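PDB 4G1P: Cys-Gly metallodipeptidase DUG1, which hydrolyses the dipeptide Cys-Gly as a dinuclear metallopeptidase and is the catalytic component of the yeast complex that degrades glutathione. Local coordinates for residues A31-K45 and V99-E111. Sequence-based numbering, arbitrary orientation.
Sequences AVSSDESLRSKVFDK and VYGHYDVQPAQLE
OG of Ser33 (chi1 63°) and CG of Asp104 (chi1 60°) both sit between the backbone N and the carbonyl carbon, which turns OG of Ser33 onto OD2 of Asp104 at 2.8 Å. The hydroxyl donates to the anti side of the carboxylate, somewhat out of its plane. The same carboxylate accepts the backbone N-H groups of Glu171 and Glu172, and Ser33 OG also bonds Ser173. Beside this pair the chains are tied by Val105 N to Ala31 O at 2.9 Å, and Val32 CA lies 3.4 Å from Val105 O in a nearly straight CA-H...O contact. Strand 96-102 of the catalytic alpha/beta domain of this M20 peptidase delivers His102, probably a zinc ligand as in related peptidases, and then the loop carrying Asp104, probably an active-site residue; the 31-38 segment, with its type I turn from Val32 to Asp35, lies against that loop. His102 ND1 donates, in its ring plane, to Asp104 O, which would help to set the rotation of the imidazole. From the helix, Lys45, bent at chi2 and chi4, passes its CG 3.7 Å from Tyr103 CD1 and brings NZ to Tyr103 O at 2.9 Å; Thr139 is a second partner of the ammonium. A methionine in its place would probably leave that buried carbonyl without its ammonium donor. The side chains of Val42 and Tyr103 cross at about a right angle, CG1 of Val42 lying 3.7 Å from CE1 of Tyr103, while Val32 CG1 packs against Pro107 CB at 4.0 Å.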
ATOM      1  N   ALA A  31      17.465  -1.890 -13.493  1.00 20.63           N
ATOM      2  CA  ALA A  31      18.231  -1.316 -12.386  1.00 17.80           C
ATOM      3  C   ALA A  31      17.359  -0.494 -11.432  1.00 19.21           C
ATOM      4  O   ALA A  31      17.528   0.723 -11.316  1.00 17.31           O
ATOM      5  CB  ALA A  31      19.337  -0.432 -12.944  1.00 17.91           C
ATOM      6  N   VAL A  32      16.419  -1.145 -10.765  1.00 17.44           N
ATOM      7  CA  VAL A  32      15.575  -0.461  -9.806  1.00 15.96           C
ATOM      8  C   VAL A  32      16.292  -0.398  -8.457  1.00 20.51           C
ATOM      9  O   VAL A  32      16.308  -1.365  -7.700  1.00 20.12           O
ATOM     10  CB  VAL A  32      14.254  -1.197  -9.656  1.00 19.39           C
ATOM     11  CG1 VAL A  32      13.336  -0.472  -8.661  1.00 20.77           C
ATOM     12  CG2 VAL A  32      13.595  -1.361 -11.019  1.00 15.66           C
ATOM     13  N   SER A  33      16.904   0.746  -8.168  1.00 20.77           N
ATOM     14  CA  SER A  33      17.737   0.894  -6.976  1.00 19.85           C
ATOM     15  C   SER A  33      16.949   0.815  -5.657  1.00 21.28           C
ATOM     16  O   SER A  33      17.523   0.584  -4.601  1.00 19.88           O
ATOM     17  CB  SER A  33      18.505   2.209  -7.030  1.00 17.79           C
ATOM     18  OG  SER A  33      17.608   3.308  -7.015  1.00 21.91           O
ATOM     19  N   SER A  34      15.644   1.017  -5.713  1.00 18.06           N
ATOM     20  CA  SER A  34      14.856   1.039  -4.500  1.00 18.85           C
ATOM     21  C   SER A  34      14.435  -0.369  -4.128  1.00 22.83           C
ATOM     22  O   SER A  34      13.878  -0.578  -3.063  1.00 24.27           O
ATOM     23  CB  SER A  34      13.605   1.881  -4.701  1.00 21.72           C
ATOM     24  OG  SER A  34      12.763   1.293  -5.689  1.00 22.23           O
ATOM     25  N   ASP A  35      14.697  -1.323  -5.018  1.00 22.98           N
ATOM     26  CA  ASP A  35      14.254  -2.701  -4.848  1.00 22.71           C
ATOM     27  C   ASP A  35      15.425  -3.636  -4.556  1.00 24.49           C
ATOM     28  O   ASP A  35      16.217  -3.947  -5.447  1.00 26.10           O
ATOM     29  CB  ASP A  35      13.519  -3.174  -6.109  1.00 23.19           C
ATOM     30  CG  ASP A  35      12.819  -4.521  -5.921  1.00 28.76           C
ATOM     31  OD1 ASP A  35      13.366  -5.412  -5.241  1.00 27.82           O
ATOM     32  OD2 ASP A  35      11.709  -4.691  -6.460  1.00 32.89           O
ATOM     33  N   GLU A  36      15.508  -4.115  -3.322  1.00 26.76           N
ATOM     34  CA  GLU A  36      16.648  -4.930  -2.902  1.00 29.74           C
ATOM     35  C   GLU A  36      16.815  -6.193  -3.738  1.00 27.02           C
ATOM     36  O   GLU A  36      17.938  -6.580  -4.068  1.00 25.94           O
ATOM     37  CB  GLU A  36      16.533  -5.300  -1.428  1.00 27.52           C
ATOM     38  CG  GLU A  36      16.762  -4.150  -0.480  1.00 30.17           C
ATOM     39  CD  GLU A  36      16.586  -4.572   0.962  1.00 42.71           C
ATOM     40  OE1 GLU A  36      16.480  -5.803   1.207  1.00 39.75           O
ATOM     41  OE2 GLU A  36      16.547  -3.677   1.840  1.00 43.92           O
ATOM     42  N   SER A  37      15.693  -6.816  -4.090  1.00 24.10           N
ATOM     43  CA  SER A  37      15.699  -8.032  -4.895  1.00 24.32           C
ATOM     44  C   SER A  37      16.255  -7.802  -6.301  1.00 26.60           C
ATOM     45  O   SER A  37      16.601  -8.754  -6.993  1.00 27.16           O
ATOM     46  CB  SER A  37      14.287  -8.601  -5.002  1.00 25.14           C
ATOM     47  OG  SER A  37      13.565  -7.957  -6.044  1.00 34.69           O
ATOM     48  N   LEU A  38      16.345  -6.543  -6.721  1.00 26.17           N
ATOM     49  CA  LEU A  38      16.836  -6.228  -8.057  1.00 22.95           C
ATOM     50  C   LEU A  38      18.203  -5.571  -8.022  1.00 23.29           C
ATOM     51  O   LEU A  38      18.699  -5.113  -9.055  1.00 20.75           O
ATOM     52  CB  LEU A  38      15.855  -5.304  -8.777  1.00 23.65           C
ATOM     53  CG  LEU A  38      14.453  -5.846  -9.048  1.00 25.16           C
ATOM     54  CD1 LEU A  38      13.606  -4.785  -9.708  1.00 21.39           C
ATOM     55  CD2 LEU A  38      14.515  -7.097  -9.904  1.00 17.91           C
ATOM     56  N   ARG A  39      18.805  -5.502  -6.835  1.00 22.88           N
ATOM     57  CA  ARG A  39      20.106  -4.857  -6.699  1.00 22.62           C
ATOM     58  C   ARG A  39      21.098  -5.445  -7.702  1.00 21.19           C
ATOM     59  O   ARG A  39      21.864  -4.714  -8.329  1.00 25.01           O
ATOM     60  CB  ARG A  39      20.631  -4.969  -5.262  1.00 23.22           C
ATOM     61  CG  ARG A  39      22.016  -4.356  -5.014  1.00 20.48           C
ATOM     62  CD  ARG A  39      22.091  -2.870  -5.366  1.00 19.29           C
ATOM     63  NE  ARG A  39      20.953  -2.128  -4.835  1.00 25.53           N
ATOM     64  CZ  ARG A  39      20.988  -1.349  -3.758  1.00 23.53           C
ATOM     65  NH1 ARG A  39      22.113  -1.185  -3.091  1.00 30.23           N
ATOM     66  NH2 ARG A  39      19.894  -0.728  -3.347  1.00 22.49           N
ATOM     67  N   SER A  40      21.047  -6.760  -7.886  1.00 23.13           N
ATOM     68  CA  SER A  40      21.950  -7.435  -8.815  1.00 23.62           C
ATOM     69  C   SER A  40      21.760  -6.927 -10.240  1.00 22.10           C
ATOM     70  O   SER A  40      22.718  -6.799 -10.994  1.00 22.05           O
ATOM     71  CB  SER A  40      21.765  -8.952  -8.760  1.00 21.53           C
ATOM     72  OG  SER A  40      20.614  -9.342  -9.465  1.00 25.12           O
ATOM     73  N   LYS A  41      20.518  -6.625 -10.600  1.00 24.15           N
ATOM     74  CA  LYS A  41      20.235  -6.003 -11.889  1.00 23.98           C
ATOM     75  C   LYS A  41      20.938  -4.660 -12.002  1.00 21.65           C
ATOM     76  O   LYS A  41      21.516  -4.335 -13.045  1.00 20.08           O
ATOM     77  CB  LYS A  41      18.731  -5.826 -12.078  1.00 22.33           C
ATOM     78  CG  LYS A  41      17.986  -7.141 -12.138  1.00 22.92           C
ATOM     79  CD  LYS A  41      18.633  -8.071 -13.155  1.00 25.12           C
ATOM     80  CE  LYS A  41      17.862  -9.382 -13.291  1.00 24.28           C
ATOM     81  NZ  LYS A  41      18.596 -10.372 -14.146  1.00 22.59           N
ATOM     82  N   VAL A  42      20.901  -3.890 -10.919  1.00 20.15           N
ATOM     83  CA  VAL A  42      21.560  -2.595 -10.920  1.00 21.38           C
ATOM     84  C   VAL A  42      23.040  -2.752 -11.224  1.00 21.09           C
ATOM     85  O   VAL A  42      23.598  -1.968 -11.991  1.00 21.35           O
ATOM     86  CB  VAL A  42      21.356  -1.804  -9.608  1.00 17.89           C
ATOM     87  CG1 VAL A  42      21.905  -0.407  -9.764  1.00 13.12           C
ATOM     88  CG2 VAL A  42      19.896  -1.729  -9.278  1.00 17.96           C
ATOM     89  N   PHE A  43      23.670  -3.777 -10.661  1.00 20.83           N
ATOM     90  CA  PHE A  43      25.085  -4.010 -10.944  1.00 20.01           C
ATOM     91  C   PHE A  43      25.305  -4.376 -12.407  1.00 21.12           C
ATOM     92  O   PHE A  43      26.281  -3.921 -13.020  1.00 22.21           O
ATOM     93  CB  PHE A  43      25.666  -5.095 -10.045  1.00 23.54           C
ATOM     94  CG  PHE A  43      25.543  -4.799  -8.579  1.00 25.35           C
ATOM     95  CD1 PHE A  43      25.652  -3.494  -8.109  1.00 21.89           C
ATOM     96  CD2 PHE A  43      25.307  -5.825  -7.666  1.00 22.35           C
ATOM     97  CE1 PHE A  43      25.545  -3.223  -6.754  1.00 23.03           C
ATOM     98  CE2 PHE A  43      25.190  -5.565  -6.307  1.00 21.36           C
ATOM     99  CZ  PHE A  43      25.309  -4.268  -5.846  1.00 24.40           C
ATOM    100  N   ASP A  44      24.401  -5.173 -12.975  1.00 18.48           N
ATOM    101  CA  ASP A  44      24.535  -5.573 -14.378  1.00 21.22           C
ATOM    102  C   ASP A  44      24.424  -4.363 -15.286  1.00 23.31           C
ATOM    103  O   ASP A  44      25.100  -4.282 -16.310  1.00 22.05           O
ATOM    104  CB  ASP A  44      23.465  -6.580 -14.789  1.00 22.46           C
ATOM    105  CG  ASP A  44      23.572  -7.891 -14.043  1.00 24.30           C
ATOM    106  OD1 ASP A  44      24.624  -8.148 -13.430  1.00 26.34           O
ATOM    107  OD2 ASP A  44      22.598  -8.666 -14.080  1.00 26.37           O
ATOM    108  N   LYS A  45      23.550  -3.437 -14.900  1.00 21.92           N
ATOM    109  CA  LYS A  45      23.351  -2.203 -15.632  1.00 19.41           C
ATOM    110  C   LYS A  45      24.651  -1.408 -15.630  1.00 19.00           C
ATOM    111  O   LYS A  45      25.106  -0.958 -16.677  1.00 17.49           O
ATOM    112  CB  LYS A  45      22.210  -1.412 -14.995  1.00 18.24           C
ATOM    113  CG  LYS A  45      21.863  -0.091 -15.652  1.00 17.91           C
ATOM    114  CD  LYS A  45      21.022  -0.278 -16.882  1.00 18.62           C
ATOM    115  CE  LYS A  45      20.648   1.058 -17.525  1.00 15.50           C
ATOM    116  NZ  LYS A  45      19.457   1.692 -16.921  1.00 10.89           N
ATOM    117  N   VAL A  99      30.428  15.201 -17.321  1.00 19.30           N
ATOM    118  CA  VAL A  99      28.999  14.939 -17.459  1.00 17.48           C
ATOM    119  C   VAL A  99      28.529  13.933 -16.425  1.00 16.97           C
ATOM    120  O   VAL A  99      29.175  12.911 -16.187  1.00 17.82           O
ATOM    121  CB  VAL A  99      28.592  14.484 -18.885  1.00 16.50           C
ATOM    122  CG1 VAL A  99      28.842  15.598 -19.878  1.00 19.21           C
ATOM    123  CG2 VAL A  99      29.328  13.212 -19.295  1.00 17.03           C
ATOM    124  N   TYR A 100      27.394  14.247 -15.811  1.00 18.43           N
ATOM    125  CA  TYR A 100      26.774  13.398 -14.802  1.00 16.04           C
ATOM    126  C   TYR A 100      25.386  12.961 -15.245  1.00 20.16           C
ATOM    127  O   TYR A 100      24.650  13.733 -15.883  1.00 19.18           O
ATOM    128  CB  TYR A 100      26.652  14.168 -13.497  1.00 15.89           C
ATOM    129  CG  TYR A 100      25.607  13.632 -12.545  1.00 18.88           C
ATOM    130  CD1 TYR A 100      24.269  14.023 -12.643  1.00 18.46           C
ATOM    131  CD2 TYR A 100      25.961  12.761 -11.526  1.00 18.03           C
ATOM    132  CE1 TYR A 100      23.323  13.531 -11.786  1.00 19.04           C
ATOM    133  CE2 TYR A 100      25.022  12.280 -10.651  1.00 19.07           C
ATOM    134  CZ  TYR A 100      23.707  12.666 -10.785  1.00 18.83           C
ATOM    135  OH  TYR A 100      22.779  12.182  -9.908  1.00 18.67           O
ATOM    136  N   GLY A 101      25.026  11.734 -14.872  1.00 19.21           N
ATOM    137  CA  GLY A 101      23.697  11.192 -15.089  1.00 15.42           C
ATOM    138  C   GLY A 101      23.485  10.004 -14.166  1.00 20.07           C
ATOM    139  O   GLY A 101      24.320   9.711 -13.303  1.00 21.97           O
ATOM    140  N   HIS A 102      22.379   9.297 -14.331  1.00 15.44           N
ATOM    141  CA  HIS A 102      22.138   8.168 -13.456  1.00 16.74           C
ATOM    142  C   HIS A 102      21.506   6.995 -14.165  1.00 17.84           C
ATOM    143  O   HIS A 102      20.613   7.157 -15.006  1.00 15.33           O
ATOM    144  CB  HIS A 102      21.327   8.577 -12.223  1.00 18.05           C
ATOM    145  CG  HIS A 102      19.903   8.954 -12.504  1.00 21.06           C
ATOM    146  ND1 HIS A 102      18.877   8.032 -12.522  1.00 16.45           N
ATOM    147  CD2 HIS A 102      19.326  10.164 -12.716  1.00 20.30           C
ATOM    148  CE1 HIS A 102      17.735   8.656 -12.764  1.00 17.69           C
ATOM    149  NE2 HIS A 102      17.981   9.950 -12.882  1.00 18.18           N
ATOM    150  N   TYR A 103      21.974   5.807 -13.809  1.00 16.42           N
ATOM    151  CA  TYR A 103      21.557   4.606 -14.507  1.00 14.66           C
ATOM    152  C   TYR A 103      20.524   3.751 -13.779  1.00 16.18           C
ATOM    153  O   TYR A 103      20.051   2.766 -14.341  1.00 19.05           O
ATOM    154  CB  TYR A 103      22.764   3.772 -14.888  1.00 12.88           C
ATOM    155  CG  TYR A 103      23.601   3.277 -13.736  1.00 18.14           C
ATOM    156  CD1 TYR A 103      23.214   2.161 -13.000  1.00 16.54           C
ATOM    157  CD2 TYR A 103      24.815   3.893 -13.409  1.00 17.72           C
ATOM    158  CE1 TYR A 103      23.992   1.682 -11.947  1.00 16.96           C
ATOM    159  CE2 TYR A 103      25.598   3.418 -12.367  1.00 18.75           C
ATOM    160  CZ  TYR A 103      25.178   2.305 -11.639  1.00 19.30           C
ATOM    161  OH  TYR A 103      25.941   1.816 -10.607  1.00 18.44           O
ATOM    162  N   ASP A 104      20.186   4.102 -12.539  1.00 15.15           N
ATOM    163  CA  ASP A 104      19.110   3.420 -11.833  1.00 15.12           C
ATOM    164  C   ASP A 104      17.822   4.075 -12.269  1.00 16.61           C
ATOM    165  O   ASP A 104      17.860   5.131 -12.898  1.00 15.17           O
ATOM    166  CB  ASP A 104      19.265   3.492 -10.311  1.00 15.23           C
ATOM    167  CG  ASP A 104      19.262   4.923  -9.783  1.00 20.43           C
ATOM    168  OD1 ASP A 104      20.104   5.740 -10.221  1.00 19.72           O
ATOM    169  OD2 ASP A 104      18.418   5.235  -8.915  1.00 22.18           O
ATOM    170  N   VAL A 105      16.693   3.443 -11.942  1.00 17.87           N
ATOM    171  CA  VAL A 105      15.377   3.846 -12.442  1.00 15.69           C
ATOM    172  C   VAL A 105      14.275   3.566 -11.428  1.00 15.59           C
ATOM    173  O   VAL A 105      14.409   2.691 -10.583  1.00 14.98           O
ATOM    174  CB  VAL A 105      15.010   3.080 -13.742  1.00 16.48           C
ATOM    175  CG1 VAL A 105      15.945   3.448 -14.890  1.00 13.16           C
ATOM    176  CG2 VAL A 105      15.025   1.569 -13.509  1.00 13.22           C
ATOM    177  N   GLN A 106      13.178   4.307 -11.535  1.00 17.71           N
ATOM    178  CA  GLN A 106      11.983   4.068 -10.727  1.00 18.20           C
ATOM    179  C   GLN A 106      11.404   2.667 -10.950  1.00 17.77           C
ATOM    180  O   GLN A 106      11.563   2.097 -12.017  1.00 17.72           O
ATOM    181  CB  GLN A 106      10.924   5.120 -11.053  1.00 17.57           C
ATOM    182  CG  GLN A 106      11.235   6.505 -10.520  1.00 18.24           C
ATOM    183  CD  GLN A 106      11.038   6.601  -9.022  1.00 22.90           C
ATOM    184  OE1 GLN A 106       9.994   6.211  -8.507  1.00 26.35           O
ATOM    185  NE2 GLN A 106      12.046   7.106  -8.311  1.00 21.91           N
ATOM    186  N   PRO A 107      10.748   2.093  -9.928  1.00 19.10           N
ATOM    187  CA  PRO A 107      10.083   0.805 -10.148  1.00 18.44           C
ATOM    188  C   PRO A 107       8.995   0.924 -11.206  1.00 21.06           C
ATOM    189  O   PRO A 107       8.488   2.021 -11.455  1.00 19.66           O
ATOM    190  CB  PRO A 107       9.442   0.492  -8.785  1.00 13.68           C
ATOM    191  CG  PRO A 107       9.445   1.772  -8.043  1.00 18.86           C
ATOM    192  CD  PRO A 107      10.635   2.534  -8.530  1.00 19.41           C
ATOM    193  N   ALA A 108       8.640  -0.204 -11.808  1.00 19.92           N
ATOM    194  CA  ALA A 108       7.590  -0.242 -12.803  1.00 18.68           C
ATOM    195  C   ALA A 108       7.040  -1.651 -12.970  1.00 22.40           C
ATOM    196  O   ALA A 108       7.778  -2.641 -12.933  1.00 22.61           O
ATOM    197  CB  ALA A 108       8.104   0.282 -14.128  1.00 15.72           C
ATOM    198  N   GLN A 109       5.731  -1.723 -13.161  1.00 24.30           N
ATOM    199  CA  GLN A 109       5.050  -2.976 -13.450  1.00 27.55           C
ATOM    200  C   GLN A 109       3.963  -2.707 -14.455  1.00 23.91           C
ATOM    201  O   GLN A 109       3.328  -1.648 -14.423  1.00 20.07           O
ATOM    202  CB  GLN A 109       4.389  -3.533 -12.201  1.00 27.60           C
ATOM    203  CG  GLN A 109       5.303  -4.266 -11.266  1.00 33.66           C
ATOM    204  CD  GLN A 109       4.513  -4.854 -10.122  1.00 47.67           C
ATOM    205  OE1 GLN A 109       3.383  -4.431  -9.865  1.00 41.61           O
ATOM    206  NE2 GLN A 109       5.083  -5.848  -9.447  1.00 53.61           N
ATOM    207  N   LEU A 110       3.749  -3.679 -15.332  1.00 18.98           N
ATOM    208  CA  LEU A 110       2.699  -3.614 -16.325  1.00 19.53           C
ATOM    209  C   LEU A 110       1.360  -3.279 -15.672  1.00 25.17           C
ATOM    210  O   LEU A 110       0.650  -2.360 -16.093  1.00 24.21           O
ATOM    211  CB  LEU A 110       2.607  -4.952 -17.035  1.00 20.43           C
ATOM    212  CG  LEU A 110       1.447  -5.128 -18.006  1.00 27.42           C
ATOM    213  CD1 LEU A 110       1.607  -4.209 -19.216  1.00 22.38           C
ATOM    214  CD2 LEU A 110       1.362  -6.592 -18.419  1.00 24.19           C
ATOM    215  N   GLU A 111       1.043  -3.997 -14.606  1.00 21.10           N
ATOM    216  CA  GLU A 111      -0.257  -3.876 -13.976  1.00 21.52           C
ATOM    217  C   GLU A 111      -0.523  -2.489 -13.411  1.00 25.06           C
ATOM    218  O   GLU A 111      -1.664  -2.176 -13.058  1.00 25.01           O
ATOM    219  CB  GLU A 111      -0.427  -4.939 -12.892  1.00 24.55           C
ATOM    220  CG  GLU A 111      -0.409  -6.384 -13.411  1.00 29.85           C
ATOM    221  CD  GLU A 111       0.975  -6.829 -13.916  1.00 41.63           C
ATOM    222  OE1 GLU A 111       1.991  -6.185 -13.529  1.00 31.27           O
ATOM    223  OE2 GLU A 111       1.035  -7.812 -14.708  1.00 39.78           O
TER
HETATM  224  O   HOH W   1      14.151   2.564  -7.827  1.00 15.69           O